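Local coordinates for autotransporter adhesin/invasin TibA (Escherichia coli, PDB 4Q1Q), which mediates bacterial adhesion to and invasion of human intestinal epithelial cells, drives cell aggregation through contacts between its own copies, and enhances biofilm formation, at residues N241-T246 and A261-Q266; T205-Y210 and T224-Y229; G231-V236 and M252-A257; R177-S182 and G196-G201. All blocks are in the same frame, centred on the assembly; numbering follows the deposited sequence.

In the fold
All four contacts join successive turns of the parallel beta-helix that forms this part of the TibA passenger region. Contacts 1 and 2 lie on the corner-turning faces and share a border: their centres are 10 Å apart, and Thr-246 O of contact 1 probably accepts a hydrogen bond from Val-228 N of contact 2 at 2.8 Å. Contact 3 approaches contact 1 through the interior, where Thr-245 OG1 hydrogen-bonds Gln-234 OE1 at 2.8 Å. Contact 4 belongs to the same run of strands as contact 3, nearer the N-terminus with strand 214-217 between them, centres about 15 Å apart. Heptoses line the outside: two are covalently attached in contact 4, two hydrogen-bond threonines of contact 2, and one lies beside Asn-241 of contact 1.

Contact 1 (N241-T246 and A261-Q266); sequences NVTETT and ASKVIQ. With 289 (D-glycero-alpha-D-manno-heptopyranose), chain B.
Val-242 and Ala-261 meet on the inner side of two parallel strands, CG2 of the valine packing on CB of the alanine at 3.6 Å. One residue further on, Thr-243 and Ser-262 point outward. Thr-243 turns OG1 away from its own backbone N (chi1 -167°), toward the next turn, where it comes within 3.3 Å of Ser-262 OG. At the corner, Glu-244 and Lys-263 run side by side in the same direction, CG of the glutamate 4.0 Å from CB of the lysine. Their stems pack, but the charged ends stay apart, with Glu-244 OE1 5.5 Å from Lys-263 NZ. Beyond the corner Thr-246 and Ile-265 cross obliquely, Thr-246 OG1 resting 3.4 Å from Ile-265 CB. The backbones are tied before the bend by Ser-262 N to Val-242 O (2.9 Å) and after it by Ile-265 N to Thr-245 O (2.7 Å). Strands 222-224 and 226-228 continue the stack on the N-terminal side, touching Val-242 and Thr-243 before the corner and Thr-245 and Thr-246 after it. From across the interior, strand 233-236 brings Gln-234 and Val-236 against Val-242, and Gln-234 OE1 also hydrogen-bonds Thr-245 OG1.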
# COMPACT_ATOMS: atom_id res chain seq x y z
N ASN A 241 -18.79 -9.82 10.05
CA ASN A 241 -18.48 -11.08 10.74
C ASN A 241 -17.05 -11.18 11.20
O ASN A 241 -16.15 -10.77 10.47
CB ASN A 241 -18.63 -12.29 9.83
CG ASN A 241 -20.08 -12.63 9.59
OD1 ASN A 241 -20.67 -13.43 10.32
ND2 ASN A 241 -20.66 -11.95 8.62
N VAL A 242 -16.83 -11.76 12.37
CA VAL A 242 -15.47 -12.09 12.77
C VAL A 242 -15.42 -13.48 13.38
O VAL A 242 -16.42 -13.97 13.93
CB VAL A 242 -14.85 -11.03 13.71
CG1 VAL A 242 -14.98 -9.65 13.08
CG2 VAL A 242 -15.51 -10.99 15.08
N THR A 243 -14.27 -14.11 13.24
CA THR A 243 -14.07 -15.44 13.81
C THR A 243 -12.64 -15.59 14.35
O THR A 243 -11.69 -14.96 13.91
CB THR A 243 -14.45 -16.55 12.82
OG1 THR A 243 -14.51 -17.78 13.56
CG2 THR A 243 -13.45 -16.65 11.70
N GLU A 244 -12.55 -16.38 15.42
CA GLU A 244 -11.25 -16.67 16.03
C GLU A 244 -10.64 -15.33 16.42
O GLU A 244 -9.59 -14.95 15.93
CB GLU A 244 -10.31 -17.43 15.09
CG GLU A 244 -10.81 -18.79 14.63
CD GLU A 244 -9.88 -19.42 13.59
OE1 GLU A 244 -10.39 -20.10 12.67
OE2 GLU A 244 -8.65 -19.20 13.68
N THR A 245 -11.35 -14.62 17.29
CA THR A 245 -10.80 -13.43 17.91
C THR A 245 -10.40 -13.84 19.32
O THR A 245 -11.17 -14.44 20.08
CB THR A 245 -11.85 -12.31 17.97
OG1 THR A 245 -12.25 -11.97 16.64
CG2 THR A 245 -11.29 -11.07 18.62
N THR A 246 -9.22 -13.41 19.72
CA THR A 246 -8.84 -13.52 21.12
C THR A 246 -8.77 -12.11 21.70
O THR A 246 -8.20 -11.19 21.11
CB THR A 246 -7.53 -14.34 21.28
OG1 THR A 246 -7.43 -14.79 22.64
CG2 THR A 246 -6.32 -13.51 20.96
N ALA A 261 -19.91 -12.54 15.75
CA ALA A 261 -18.59 -13.02 16.13
C ALA A 261 -18.73 -14.49 16.49
O ALA A 261 -19.75 -14.92 17.04
CB ALA A 261 -18.04 -12.24 17.31
N SER A 262 -17.71 -15.28 16.16
CA SER A 262 -17.72 -16.67 16.58
C SER A 262 -16.29 -17.08 16.89
O SER A 262 -15.34 -16.36 16.61
CB SER A 262 -18.38 -17.54 15.51
OG SER A 262 -17.68 -17.43 14.28
N LYS A 263 -16.17 -18.22 17.56
CA LYS A 263 -14.90 -18.70 18.05
C LYS A 263 -14.16 -17.60 18.76
O LYS A 263 -12.99 -17.34 18.50
CB LYS A 263 -14.05 -19.27 16.91
CG LYS A 263 -14.73 -20.45 16.24
CD LYS A 263 -13.71 -21.37 15.58
CE LYS A 263 -14.37 -22.61 15.00
NZ LYS A 263 -15.31 -22.22 13.91
N VAL A 264 -14.84 -17.00 19.73
CA VAL A 264 -14.25 -15.95 20.53
C VAL A 264 -13.51 -16.52 21.73
O VAL A 264 -14.07 -17.30 22.48
CB VAL A 264 -15.29 -14.92 21.02
CG1 VAL A 264 -14.64 -13.95 21.98
CG2 VAL A 264 -15.88 -14.17 19.84
N ILE A 265 -12.29 -16.04 21.95
CA ILE A 265 -11.50 -16.45 23.10
C ILE A 265 -11.42 -15.20 23.96
O ILE A 265 -10.71 -14.24 23.67
CB ILE A 265 -10.08 -16.95 22.75
CG1 ILE A 265 -10.15 -18.12 21.76
CG2 ILE A 265 -9.34 -17.40 24.01
CD1 ILE A 265 -8.86 -18.39 21.02
N GLN A 266 -12.15 -15.25 25.07
CA GLN A 266 -12.22 -14.11 25.96
C GLN A 266 -11.37 -14.37 27.18
O GLN A 266 -11.82 -15.07 28.08
CB GLN A 266 -13.66 -13.88 26.41
CG GLN A 266 -13.75 -12.69 27.34
CD GLN A 266 -15.16 -12.17 27.48
OE1 GLN A 266 -16.13 -12.92 27.36
NE2 GLN A 266 -15.26 -10.88 27.80
O7 289 B . -25.76 -13.36 6.74
C7 289 B . -24.39 -13.15 7.07
C6 289 B . -24.14 -12.20 8.25
O6 289 B . -25.16 -11.19 8.39
C5 289 B . -24.02 -12.91 9.60
O5 289 B . -24.11 -11.90 10.62
C1 289 B . -23.82 -12.42 11.92
C2 289 B . -24.99 -13.32 12.30
O2 289 B . -26.28 -12.68 12.22
C3 289 B . -25.00 -14.50 11.33
O3 289 B . -26.11 -15.35 11.63
C4 289 B . -25.05 -14.01 9.88
O4 289 B . -24.77 -15.15 9.06

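Contact 2 (T205-Y210 and T224-Y229); sequences TGTSIY and TNTTVY. With 289 (D-glycero-alpha-D-manno-heptopyranose), chain S; 289 (D-glycero-alpha-D-manno-heptopyranose), chain R.
Ile-209 lays its CD1 against CG2 of Thr-226 at 3.7 Å, in the close-packed inner half of this parallel pair. The isoleucine places CG1 anti to its carbonyl carbon (chi1 -42°), and the branch slants across the threonine rather than lying beside Val-228, its partner in register, which it approaches less closely. Beneath these side chains the backbone is firmly laddered: Thr-227 gives its N-H to Thr-207 O and receives that of Ile-209 on its own O, each at 2.8 Å, and Tyr-229 N closes the ladder on Ile-209 O. At the corner the pairing slackens, although Gly-206 N still bonds Thr-224 O at 2.9 Å. Gly-206 makes the bend with a positive phi, and the neighbouring corner residue, Asn-225, is exposed.

The outer side is more open and partly sugar-coated. Thr-205 OG1 hydrogen-bonds O3 of the heptose of chain R at 2.6 Å, and Thr-224 OG1 does the same with O2 of the heptose of chain S at 2.7 Å. At the other end Tyr-210 and Tyr-229 extend alongside each other, their ring planes 6° apart but slid so far that they barely overlap; the exact ring spacing in the model is doubtful. Ser-208 CB meets the edge of the Tyr-229 ring at CE2, while Thr-227 CG2 lies over one face of that ring, toward the rim. Strand 190-191 packs on Thr-207, Ile-209 and Tyr-210, strand 241-247 follows beyond residues 224-228, and Gln-215 of strand 214-217 fills in from the interior.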
# COMPACT_ATOMS: atom_id res chain seq x y z
N THR A 205 -7.02 -11.43 7.82
CA THR A 205 -6.58 -12.62 8.53
C THR A 205 -5.35 -12.25 9.32
O THR A 205 -4.52 -11.47 8.84
CB THR A 205 -6.18 -13.79 7.61
OG1 THR A 205 -5.15 -13.35 6.70
CG2 THR A 205 -7.36 -14.28 6.81
N GLY A 206 -5.25 -12.80 10.53
CA GLY A 206 -4.03 -12.64 11.33
C GLY A 206 -3.73 -11.19 11.67
O GLY A 206 -2.58 -10.76 11.66
N THR A 207 -4.79 -10.45 11.98
CA THR A 207 -4.67 -9.09 12.48
C THR A 207 -4.26 -9.09 13.95
O THR A 207 -4.74 -9.90 14.75
CB THR A 207 -6.03 -8.36 12.35
OG1 THR A 207 -6.53 -8.53 11.03
CG2 THR A 207 -5.90 -6.88 12.62
N SER A 208 -3.40 -8.15 14.30
CA SER A 208 -3.07 -7.86 15.69
C SER A 208 -3.40 -6.40 15.97
O SER A 208 -2.96 -5.52 15.23
CB SER A 208 -1.58 -8.11 15.93
OG SER A 208 -1.24 -9.39 15.42
N ILE A 209 -4.14 -6.16 17.05
CA ILE A 209 -4.59 -4.82 17.40
C ILE A 209 -4.03 -4.41 18.78
O ILE A 209 -4.46 -4.91 19.82
CB ILE A 209 -6.13 -4.74 17.39
CG1 ILE A 209 -6.70 -5.47 16.17
CG2 ILE A 209 -6.57 -3.28 17.41
CD1 ILE A 209 -8.21 -5.43 16.05
N TYR A 210 -3.07 -3.50 18.77
CA TYR A 210 -2.40 -3.06 19.99
C TYR A 210 -3.11 -1.81 20.51
O TYR A 210 -3.92 -1.20 19.82
CB TYR A 210 -0.90 -2.79 19.75
CG TYR A 210 -0.12 -3.99 19.26
CD1 TYR A 210 0.35 -4.97 20.13
CD2 TYR A 210 0.13 -4.17 17.90
CE1 TYR A 210 1.04 -6.08 19.66
CE2 TYR A 210 0.83 -5.27 17.43
CZ TYR A 210 1.29 -6.23 18.31
OH TYR A 210 1.97 -7.29 17.78
N THR A 224 -10.66 -12.86 10.46
CA THR A 224 -10.33 -14.19 10.97
C THR A 224 -8.99 -14.13 11.68
O THR A 224 -8.00 -13.68 11.10
CB THR A 224 -10.31 -15.24 9.85
OG1 THR A 224 -11.65 -15.36 9.32
CG2 THR A 224 -9.87 -16.60 10.36
N ASN A 225 -8.98 -14.57 12.93
CA ASN A 225 -7.75 -14.83 13.68
C ASN A 225 -7.19 -13.46 14.00
O ASN A 225 -6.21 -12.99 13.42
CB ASN A 225 -6.76 -15.75 12.95
CG ASN A 225 -5.43 -15.85 13.67
OD1 ASN A 225 -5.33 -15.69 14.88
ND2 ASN A 225 -4.38 -16.09 12.90
N THR A 226 -7.88 -12.83 14.95
CA THR A 226 -7.51 -11.47 15.32
C THR A 226 -7.07 -11.50 16.78
O THR A 226 -7.67 -12.22 17.57
CB THR A 226 -8.69 -10.51 15.16
OG1 THR A 226 -9.16 -10.57 13.81
CG2 THR A 226 -8.28 -9.08 15.52
N THR A 227 -6.05 -10.72 17.13
CA THR A 227 -5.67 -10.69 18.54
C THR A 227 -5.83 -9.25 18.98
O THR A 227 -5.29 -8.36 18.35
CB THR A 227 -4.26 -11.22 18.86
OG1 THR A 227 -4.24 -12.64 18.68
CG2 THR A 227 -3.89 -11.03 20.33
N VAL A 228 -6.63 -9.08 20.03
CA VAL A 228 -6.89 -7.75 20.57
C VAL A 228 -6.12 -7.59 21.89
O VAL A 228 -6.46 -8.19 22.93
CB VAL A 228 -8.40 -7.46 20.75
CG1 VAL A 228 -8.61 -5.96 20.92
CG2 VAL A 228 -9.21 -7.98 19.58
N TYR A 229 -5.06 -6.81 21.81
CA TYR A 229 -4.17 -6.60 22.95
C TYR A 229 -4.79 -5.46 23.74
O TYR A 229 -5.63 -4.70 23.24
CB TYR A 229 -2.73 -6.28 22.54
CG TYR A 229 -2.00 -7.42 21.85
CD1 TYR A 229 -1.58 -8.54 22.55
CD2 TYR A 229 -1.75 -7.37 20.48
CE1 TYR A 229 -0.94 -9.59 21.91
CE2 TYR A 229 -1.11 -8.41 19.83
CZ TYR A 229 -0.71 -9.51 20.55
OH TYR A 229 -0.06 -10.52 19.88
O7 289 S . -13.16 -14.28 0.92
C7 289 S . -14.16 -13.86 1.86
C6 289 S . -13.96 -14.47 3.25
O6 289 S . -14.43 -15.82 3.26
C5 289 S . -12.51 -14.34 3.76
O5 289 S . -12.62 -13.24 4.66
C1 289 S . -11.41 -12.89 5.32
C2 289 S . -11.23 -14.02 6.31
O2 289 S . -12.45 -14.36 6.98
C3 289 S . -10.74 -15.14 5.41
O3 289 S . -10.24 -16.20 6.22
C4 289 S . -11.90 -15.54 4.49
O4 289 S . -11.36 -16.51 3.59
O7 289 R . -1.93 -14.17 -0.98
C7 289 R . -2.75 -13.04 -0.66
C6 289 R . -4.24 -13.38 -0.66
O6 289 R . -4.44 -14.74 -1.05
C5 289 R . -4.96 -13.08 0.66
O5 289 R . -6.35 -13.37 0.52
C1 289 R . -7.09 -12.70 1.54
C2 289 R . -6.89 -13.41 2.88
O2 289 R . -7.49 -14.71 2.91
C3 289 R . -5.39 -13.41 3.15
O3 289 R . -5.16 -14.26 4.28
C4 289 R . -4.54 -13.83 1.93
O4 289 R . -3.17 -13.57 2.24

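Contact 3 (G231-V236 and M252-A257); sequences GGRQHV and MLQVEA
Strands 233-236 and 252-255 run parallel, 9° apart and 4.7 Å between axes, and a ladder reaching from Met-252 N on Gly-232 O to Glu-256 N on Val-236 O joins them in exact register. On the outer side, His-235 and Gln-254 lie together, pointing the same way. CB of the glutamine sits over the centre of the imidazole, 4.2 Å above it, in a CH-pi contact, and the extended chain carries OE1 on to 3.2 Å from His-235 CE1. The histidine's ring is then fixed at its edge: NE2 donates to Glu-256 OE1 at 2.6 Å, almost in the ring plane but 33° out of the plane of the carboxylate, on its anti side. Glu-256 gets there by bending at chi2 (-81°), which folds the carboxylate back from beyond the strand end. Toward the start of the pair, Arg-233 runs alongside selenomethionine Met-252, its CD 3.8 Å from SE, while the same CD is 3.5 Å from Gln-254 OE1.

The inner side is mostly apolar, Val-236 CG2 packing on Leu-253 CD1 at 3.9 Å. Gln-234 is the polar exception, and its amide is satisfied at both ends, NE2 by Gln-215 of the preceding turn and OE1 likewise within the interior. Outside, Tyr-237 stacks on His-235. With a carboxylate receiving the NE2 proton, the imidazole would probably be more inclined to carry a positive charge; the bond holds its rotation and ties a residue beyond one strand to the turn before it.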
# COMPACT_ATOMS: atom_id res chain seq x y z
N GLY A 231 -6.06 -2.29 25.32
CA GLY A 231 -6.34 -1.02 24.66
C GLY A 231 -6.78 -1.12 23.21
O GLY A 231 -7.08 -0.09 22.58
N GLY A 232 -6.79 -2.33 22.66
CA GLY A 232 -7.24 -2.55 21.29
C GLY A 232 -8.74 -2.78 21.24
O GLY A 232 -9.34 -3.23 22.21
N ARG A 233 -9.33 -2.54 20.07
CA ARG A 233 -10.75 -2.83 19.88
C ARG A 233 -10.99 -3.35 18.48
O ARG A 233 -10.60 -2.69 17.52
CB ARG A 233 -11.60 -1.57 20.08
CG ARG A 233 -13.09 -1.89 20.09
CD ARG A 233 -13.98 -0.77 20.60
NE ARG A 233 -13.86 0.38 19.70
CZ ARG A 233 -13.46 1.59 20.06
NH1 ARG A 233 -13.17 1.87 21.33
NH2 ARG A 233 -13.37 2.54 19.13
N GLN A 234 -11.65 -4.49 18.37
CA GLN A 234 -12.30 -4.90 17.14
C GLN A 234 -13.76 -4.45 17.22
O GLN A 234 -14.45 -4.85 18.15
CB GLN A 234 -12.28 -6.42 17.06
CG GLN A 234 -12.83 -7.02 15.79
CD GLN A 234 -12.53 -8.51 15.74
OE1 GLN A 234 -12.89 -9.26 16.64
NE2 GLN A 234 -11.81 -8.94 14.72
N HIS A 235 -14.21 -3.62 16.28
CA HIS A 235 -15.58 -3.11 16.25
C HIS A 235 -16.36 -3.73 15.09
O HIS A 235 -16.02 -3.51 13.93
CB HIS A 235 -15.58 -1.58 16.15
CG HIS A 235 -16.79 -0.93 16.76
ND1 HIS A 235 -16.70 0.06 17.71
CD2 HIS A 235 -18.12 -1.20 16.62
CE1 HIS A 235 -17.92 0.40 18.10
NE2 HIS A 235 -18.79 -0.35 17.46
N VAL A 236 -17.40 -4.51 15.39
CA VAL A 236 -18.16 -5.20 14.36
C VAL A 236 -19.54 -4.56 14.17
O VAL A 236 -20.30 -4.45 15.12
CB VAL A 236 -18.37 -6.68 14.71
CG1 VAL A 236 -18.90 -7.41 13.48
CG2 VAL A 236 -17.08 -7.31 15.22
N MSE A 252 -10.78 -5.13 23.72
CA MSE A 252 -12.23 -5.15 23.51
C MSE A 252 -12.75 -5.58 22.17
O MSE A 252 -12.27 -5.14 21.12
CB MSE A 252 -12.74 -3.73 23.67
CG MSE A 252 -14.26 -3.79 23.89
SE MSE A 252 -14.85 -1.92 24.13
CE MSE A 252 -14.48 -1.74 26.06
N LEU A 253 -13.75 -6.45 22.22
CA LEU A 253 -14.57 -6.75 21.06
C LEU A 253 -15.93 -6.09 21.30
O LEU A 253 -16.61 -6.34 22.30
CB LEU A 253 -14.70 -8.25 20.85
CG LEU A 253 -15.84 -8.78 19.98
CD1 LEU A 253 -15.49 -8.42 18.55
CD2 LEU A 253 -16.04 -10.27 20.21
N GLN A 254 -16.32 -5.21 20.39
CA GLN A 254 -17.65 -4.63 20.45
C GLN A 254 -18.48 -4.99 19.23
O GLN A 254 -18.11 -4.72 18.08
CB GLN A 254 -17.49 -3.13 20.54
CG GLN A 254 -18.79 -2.42 20.88
CD GLN A 254 -18.52 -0.95 21.15
OE1 GLN A 254 -17.38 -0.48 21.14
NE2 GLN A 254 -19.60 -0.22 21.35
N VAL A 255 -19.62 -5.62 19.48
CA VAL A 255 -20.47 -6.09 18.39
C VAL A 255 -21.78 -5.30 18.40
O VAL A 255 -22.51 -5.30 19.39
CB VAL A 255 -20.72 -7.60 18.53
CG1 VAL A 255 -21.52 -8.15 17.36
CG2 VAL A 255 -19.39 -8.32 18.65
N GLU A 256 -22.06 -4.59 17.32
CA GLU A 256 -23.32 -3.85 17.24
C GLU A 256 -24.42 -4.80 16.83
O GLU A 256 -24.17 -5.90 16.34
CB GLU A 256 -23.27 -2.75 16.19
CG GLU A 256 -22.07 -1.83 16.30
CD GLU A 256 -22.28 -0.77 17.36
OE1 GLU A 256 -21.39 0.11 17.50
OE2 GLU A 256 -23.33 -0.81 18.04
N ALA A 257 -25.66 -4.38 17.06
CA ALA A 257 -26.80 -5.24 16.78
C ALA A 257 -26.73 -5.65 15.32
O ALA A 257 -26.46 -4.82 14.46
CB ALA A 257 -28.11 -4.53 17.10

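Contact 4 (R177-S182 and G196-G201); sequences RQFVSS and GMYLYG. With 289 (D-glycero-alpha-D-manno-heptopyranose), chain P; 289 (D-glycero-alpha-D-manno-heptopyranose), chain Q; 289 (D-glycero-alpha-D-manno-heptopyranose), chain T.
Backbone hydrogen bonds come first: Gln-178 N to Gly-196 O, Tyr-198 N to Gln-178 O, Val-180 N to Tyr-198 O and Tyr-200 N to Val-180 O, all between 2.7 and 2.9 Å, hold the two strands parallel in register.

Aromatic contacts fill the outer side, where the Phe-179 ring touches two tyrosines of the next turn. It meets Tyr-198 obliquely, Phe-179 CE1 to Tyr-198 CD1 at 3.7 Å with the planes 45° apart, and runs nearly parallel to Tyr-200 (8°) but displaced, Phe-179 CD1 to Tyr-200 CE2 at 3.5 Å. In all three residues CG is anti to the carbonyl carbon (chi1 -53° for Phe-179), and Phe-179 runs alongside each tyrosine in the same direction.

Apolar packing occupies the inner side, where Val-180 CB touches Leu-199 CD2 at 3.9 Å. Gln-178 shares that interior, bonding through NE2 to Gln-159 of the turn before.

The sugars are joined covalently: Ser-181 OG to C1 of the heptose of chain P and Ser-182 OG to C1 of that of chain Q. O4 of the first lies 3.4 Å from Tyr-200 CD2. A third heptose, of chain T, brings O5 to the edge of the same ring, 3.0 Å from Tyr-200 CE1.

A mainly apolar inner side and an outward aromatic cluster, with O-linked heptoses at the strand ends, make this a glycosylated face of the parallel beta-helix of an autotransporter passenger.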
# COMPACT_ATOMS: atom_id res chain seq x y z
N ARG A 177 -4.59 4.71 7.81
CA ARG A 177 -5.82 3.97 7.53
C ARG A 177 -5.63 3.00 6.38
O ARG A 177 -5.05 3.34 5.35
CB ARG A 177 -6.99 4.91 7.20
CG ARG A 177 -7.49 5.70 8.41
CD ARG A 177 -8.55 6.71 7.99
NE ARG A 177 -7.99 7.86 7.28
CZ ARG A 177 -8.70 8.76 6.60
NH1 ARG A 177 -10.01 8.64 6.48
NH2 ARG A 177 -8.10 9.78 6.01
N GLN A 178 -6.24 1.83 6.57
CA GLN A 178 -6.27 0.78 5.57
C GLN A 178 -7.73 0.52 5.24
O GLN A 178 -8.51 0.33 6.17
CB GLN A 178 -5.62 -0.48 6.14
CG GLN A 178 -5.47 -1.58 5.11
CD GLN A 178 -4.95 -2.89 5.70
OE1 GLN A 178 -5.31 -3.28 6.81
NE2 GLN A 178 -4.07 -3.55 4.97
N PHE A 179 -8.08 0.59 3.96
CA PHE A 179 -9.42 0.26 3.50
C PHE A 179 -9.43 -1.00 2.65
O PHE A 179 -8.87 -1.05 1.55
CB PHE A 179 -10.05 1.37 2.66
CG PHE A 179 -10.04 2.70 3.34
CD1 PHE A 179 -10.81 2.91 4.47
CD2 PHE A 179 -9.25 3.73 2.87
CE1 PHE A 179 -10.81 4.14 5.09
CE2 PHE A 179 -9.26 4.96 3.48
CZ PHE A 179 -10.03 5.16 4.60
N VAL A 180 -10.12 -2.02 3.14
CA VAL A 180 -10.16 -3.27 2.41
C VAL A 180 -11.59 -3.42 1.92
O VAL A 180 -12.53 -3.51 2.71
CB VAL A 180 -9.69 -4.45 3.28
CG1 VAL A 180 -9.45 -5.69 2.42
CG2 VAL A 180 -8.44 -4.07 4.07
N SER A 181 -11.73 -3.41 0.60
CA SER A 181 -13.02 -3.49 -0.07
C SER A 181 -13.33 -4.93 -0.43
O SER A 181 -12.48 -5.81 -0.25
CB SER A 181 -13.01 -2.68 -1.36
OG SER A 181 -12.69 -1.33 -1.08
N SER A 182 -14.52 -5.11 -1.00
CA SER A 182 -15.01 -6.42 -1.42
C SER A 182 -14.05 -7.04 -2.42
O SER A 182 -13.66 -6.39 -3.37
CB SER A 182 -16.39 -6.34 -2.07
OG SER A 182 -17.29 -5.62 -1.25
N GLY A 196 -6.34 2.76 11.95
CA GLY A 196 -7.66 2.24 11.59
C GLY A 196 -7.69 1.33 10.38
O GLY A 196 -7.30 1.72 9.28
N MSE A 197 -8.16 0.10 10.55
CA MSE A 197 -8.36 -0.81 9.44
C MSE A 197 -9.85 -0.92 9.21
O MSE A 197 -10.57 -1.25 10.14
CB MSE A 197 -7.75 -2.16 9.82
CG MSE A 197 -7.60 -3.14 8.65
SE MSE A 197 -7.23 -4.96 9.34
CE MSE A 197 -6.72 -5.81 7.63
N TYR A 198 -10.31 -0.73 7.99
CA TYR A 198 -11.75 -0.79 7.72
C TYR A 198 -12.07 -1.90 6.73
O TYR A 198 -11.57 -1.91 5.61
CB TYR A 198 -12.30 0.53 7.14
CG TYR A 198 -12.18 1.74 8.04
CD1 TYR A 198 -10.94 2.31 8.31
CD2 TYR A 198 -13.31 2.35 8.59
CE1 TYR A 198 -10.82 3.43 9.12
CE2 TYR A 198 -13.19 3.46 9.42
CZ TYR A 198 -11.94 3.99 9.68
OH TYR A 198 -11.77 5.07 10.52
N LEU A 199 -12.92 -2.84 7.12
CA LEU A 199 -13.30 -3.91 6.21
C LEU A 199 -14.63 -3.54 5.58
O LEU A 199 -15.69 -3.73 6.18
CB LEU A 199 -13.33 -5.24 6.98
CG LEU A 199 -12.07 -5.61 7.76
CD1 LEU A 199 -12.17 -7.04 8.29
CD2 LEU A 199 -10.81 -5.46 6.93
N TYR A 200 -14.57 -2.96 4.38
CA TYR A 200 -15.76 -2.49 3.68
C TYR A 200 -16.18 -3.57 2.70
O TYR A 200 -16.15 -3.38 1.48
CB TYR A 200 -15.48 -1.22 2.90
CG TYR A 200 -15.30 0.03 3.72
CD1 TYR A 200 -16.08 0.27 4.84
CD2 TYR A 200 -14.39 1.00 3.33
CE1 TYR A 200 -15.93 1.43 5.57
CE2 TYR A 200 -14.25 2.18 4.03
CZ TYR A 200 -15.03 2.39 5.15
OH TYR A 200 -14.87 3.55 5.87
N GLY A 201 -16.50 -4.72 3.26
CA GLY A 201 -16.71 -5.90 2.46
C GLY A 201 -15.50 -6.78 2.29
O GLY A 201 -15.65 -7.88 1.76
O7 289 P . -17.32 -0.11 -0.44
C7 289 P . -17.47 0.59 -1.67
C6 289 P . -16.22 0.34 -2.50
O6 289 P . -16.19 1.30 -3.57
C5 289 P . -14.94 0.34 -1.66
O5 289 P . -13.99 -0.23 -2.56
C1 289 P . -12.69 -0.39 -2.00
C2 289 P . -12.13 1.01 -1.80
O2 289 P . -12.21 1.82 -2.97
C3 289 P . -12.96 1.64 -0.70
O3 289 P . -12.49 2.97 -0.47
C4 289 P . -14.43 1.66 -1.10
O4 289 P . -15.05 2.01 0.14
O7 289 Q . -19.97 -9.47 -3.46
C7 289 Q . -19.91 -8.07 -3.72
C6 289 Q . -20.74 -7.32 -2.68
O6 289 Q . -21.73 -8.22 -2.16
C5 289 Q . -19.86 -6.78 -1.56
O5 289 Q . -19.21 -5.67 -2.19
C1 289 Q . -18.34 -4.85 -1.41
C2 289 Q . -19.20 -4.23 -0.32
O2 289 Q . -20.16 -3.37 -0.94
C3 289 Q . -19.82 -5.36 0.51
O3 289 Q . -20.65 -4.81 1.54
C4 289 Q . -20.64 -6.33 -0.33
O4 289 Q . -21.06 -7.37 0.56
O7 289 T . -21.78 0.54 4.63
C7 289 T . -20.67 0.00 5.36
C6 289 T . -19.94 1.17 6.01
O6 289 T . -20.75 2.35 5.94
C5 289 T . -19.61 0.89 7.47
O5 289 T . -18.21 0.65 7.39
C1 289 T . -17.70 0.00 8.53
C2 289 T . -17.84 1.00 9.67
O2 289 T . -16.95 2.09 9.41
C3 289 T . -19.29 1.44 9.82
O3 289 T . -19.40 2.43 10.86
C4 289 T . -19.83 1.98 8.51
O4 289 T . -21.19 2.33 8.75